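Local coordinates for phosphoacetylglucosamine mutase (PDB 5O9X), which interconverts N-acetylglucosamine 6-phosphate and N-acetylglucosamine 1-phosphate, a step on the way to UDP-N-acetylglucosamine, by a phosphomutase mechanism that probably passes through a bisphosphorylated sugar intermediate, at residues A[365-368]-A[369-373]. The protein carries 1 engineered substitution. Residues are numbered along the deposited sequence; the frame is centred on the assembly and turned at random.
Sequences HLHH and AAMRF. Unlike the reference sequence in segment 369-373: Met-371 (reference Leu).
His-367 and Met-371 pair one turn apart in a local i to i+4 contact at the C-terminal end of helix 363-370, the helix of a beta-alpha-beta crossover from strand 356-359 to strand 375-379, passing over strand 332-337, in the alpha/beta domain III of this phosphohexomutase. The helical register is set by two backbone bonds, Ala-369 N to His-365 O at 3.2 Å and Ala-370 N to Leu-366 O at 3.0 Å. Met-371 N meets two carbonyls, bonding to His-367 O at 3.2 Å and weakly to His-368 O. A type I turn from Ala-370 to Phe-373 then leads the chain toward strand 375-379. On the inner side, Leu-366 and Ala-370 pack against Val-335 and Tyr-378 of the sheet, and the Leu-366 side chain lies about 6 Å from the bound glucose 1,6-bisphosphate. The Ala-370 methyl also rests on the preceding turn, with CB 3.4 Å from Leu-366 O. Met-371, which differs from the leucine of the reference sequence, folds its thioether back on the His-367 imidazole through bends at chi2 (-96°) and chi3 (76°). Its SD stands 4.2 Å from the His-367 ring centroid, an oblique sulfur-aromatic contact, 36° off the ring normal, and beyond it the Met-371 CE methyl comes to 3.3 Å from His-367 NE2.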
loop_
_atom_site.group_PDB
_atom_site.type_symbol
_atom_site.label_atom_id
_atom_site.label_comp_id
_atom_site.label_asym_id
_atom_site.label_seq_id
_atom_site.Cartn_x
_atom_site.Cartn_y
_atom_site.Cartn_z
ATOM N N HIS A 365 -6.696 5.895 5.113
ATOM C CA HIS A 365 -7.450 7.109 4.786
ATOM C C HIS A 365 -8.029 7.124 3.374
ATOM O O HIS A 365 -9.158 7.659 3.147
ATOM C CB HIS A 365 -6.532 8.331 4.976
ATOM C CG HIS A 365 -5.995 8.409 6.378
ATOM N ND1 HIS A 365 -6.811 8.584 7.477
ATOM C CD2 HIS A 365 -4.733 8.350 6.853
ATOM C CE1 HIS A 365 -6.069 8.628 8.570
ATOM N NE2 HIS A 365 -4.799 8.479 8.221
ATOM N N LEU A 366 -7.246 6.645 2.393
ATOM C CA LEU A 366 -7.788 6.664 1.024
ATOM C C LEU A 366 -8.963 5.704 0.892
ATOM O O LEU A 366 -9.918 6.036 0.193
ATOM C CB LEU A 366 -6.739 6.277 -0.082
ATOM C CG LEU A 366 -5.695 7.398 -0.354
ATOM C CD1 LEU A 366 -4.502 7.403 0.644
ATOM C CD2 LEU A 366 -5.086 7.139 -1.760
ATOM N N HIS A 367 -8.819 4.518 1.486
ATOM C CA HIS A 367 -9.820 3.444 1.431
ATOM C C HIS A 367 -11.098 3.979 2.042
ATOM O O HIS A 367 -12.171 3.881 1.417
ATOM C CB HIS A 367 -9.374 2.217 2.237
ATOM C CG HIS A 367 -10.414 1.134 2.306
ATOM N ND1 HIS A 367 -11.055 0.783 3.479
ATOM C CD2 HIS A 367 -10.951 0.351 1.331
ATOM C CE1 HIS A 367 -11.939 -0.168 3.221
ATOM N NE2 HIS A 367 -11.908 -0.430 1.924
ATOM N N HIS A 368 -10.963 4.582 3.222
ATOM C CA HIS A 368 -12.122 5.295 3.889
ATOM C C HIS A 368 -12.896 6.214 2.984
ATOM O O HIS A 368 -14.127 6.125 2.949
ATOM C CB HIS A 368 -11.706 6.064 5.163
ATOM C CG HIS A 368 -12.863 6.640 5.954
ATOM N ND1 HIS A 368 -13.324 7.941 5.794
ATOM C CD2 HIS A 368 -13.611 6.104 6.959
ATOM C CE1 HIS A 368 -14.325 8.168 6.635
ATOM N NE2 HIS A 368 -14.515 7.073 7.358
ATOM N N ALA A 369 -12.218 7.113 2.251
ATOM C CA ALA A 369 -12.897 8.102 1.389
ATOM C C ALA A 369 -13.500 7.465 0.150
ATOM O O ALA A 369 -14.511 7.976 -0.405
ATOM C CB ALA A 369 -11.921 9.226 0.960
ATOM N N ALA A 370 -12.841 6.401 -0.326
ATOM C CA ALA A 370 -13.263 5.720 -1.540
ATOM C C ALA A 370 -14.599 4.983 -1.320
ATOM O O ALA A 370 -15.314 4.779 -2.296
ATOM C CB ALA A 370 -12.207 4.735 -1.986
ATOM N N MET A 371 -14.938 4.645 -0.058
ATOM C CA MET A 371 -16.274 4.037 0.273
ATOM C C MET A 371 -17.437 4.941 -0.105
ATOM O O MET A 371 -18.575 4.489 -0.177
ATOM C CB MET A 371 -16.448 3.657 1.754
ATOM C CG MET A 371 -15.308 2.956 2.465
ATOM S SD MET A 371 -15.363 1.150 2.582
ATOM C CE MET A 371 -14.898 0.653 0.915
ATOM N N ARG A 372 -17.191 6.208 -0.394
ATOM C CA ARG A 372 -18.305 7.104 -0.694
ATOM C C ARG A 372 -18.820 7.002 -2.151
ATOM O O ARG A 372 -19.838 7.603 -2.490
ATOM C CB ARG A 372 -17.956 8.539 -0.275
ATOM C CG ARG A 372 -17.597 8.552 1.220
ATOM C CD ARG A 372 -17.566 9.897 1.934
ATOM N NE ARG A 372 -18.565 10.873 1.468
ATOM C CZ ARG A 372 -18.605 12.158 1.847
ATOM N NH1 ARG A 372 -17.714 12.636 2.714
ATOM N NH2 ARG A 372 -19.537 12.978 1.363
ATOM N N PHE A 373 -18.106 6.236 -2.993
ATOM C CA PHE A 373 -18.414 6.113 -4.426
ATOM C C PHE A 373 -18.944 4.705 -4.701
ATOM O O PHE A 373 -18.671 3.801 -3.908
ATOM C CB PHE A 373 -17.121 6.388 -5.237
ATOM C CG PHE A 373 -16.610 7.780 -5.009
ATOM C CD1 PHE A 373 -17.311 8.862 -5.488
ATOM C CD2 PHE A 373 -15.417 8.009 -4.283
ATOM C CE1 PHE A 373 -16.874 10.180 -5.255
ATOM C CE2 PHE A 373 -14.964 9.333 -4.050
ATOM C CZ PHE A 373 -15.688 10.410 -4.534
#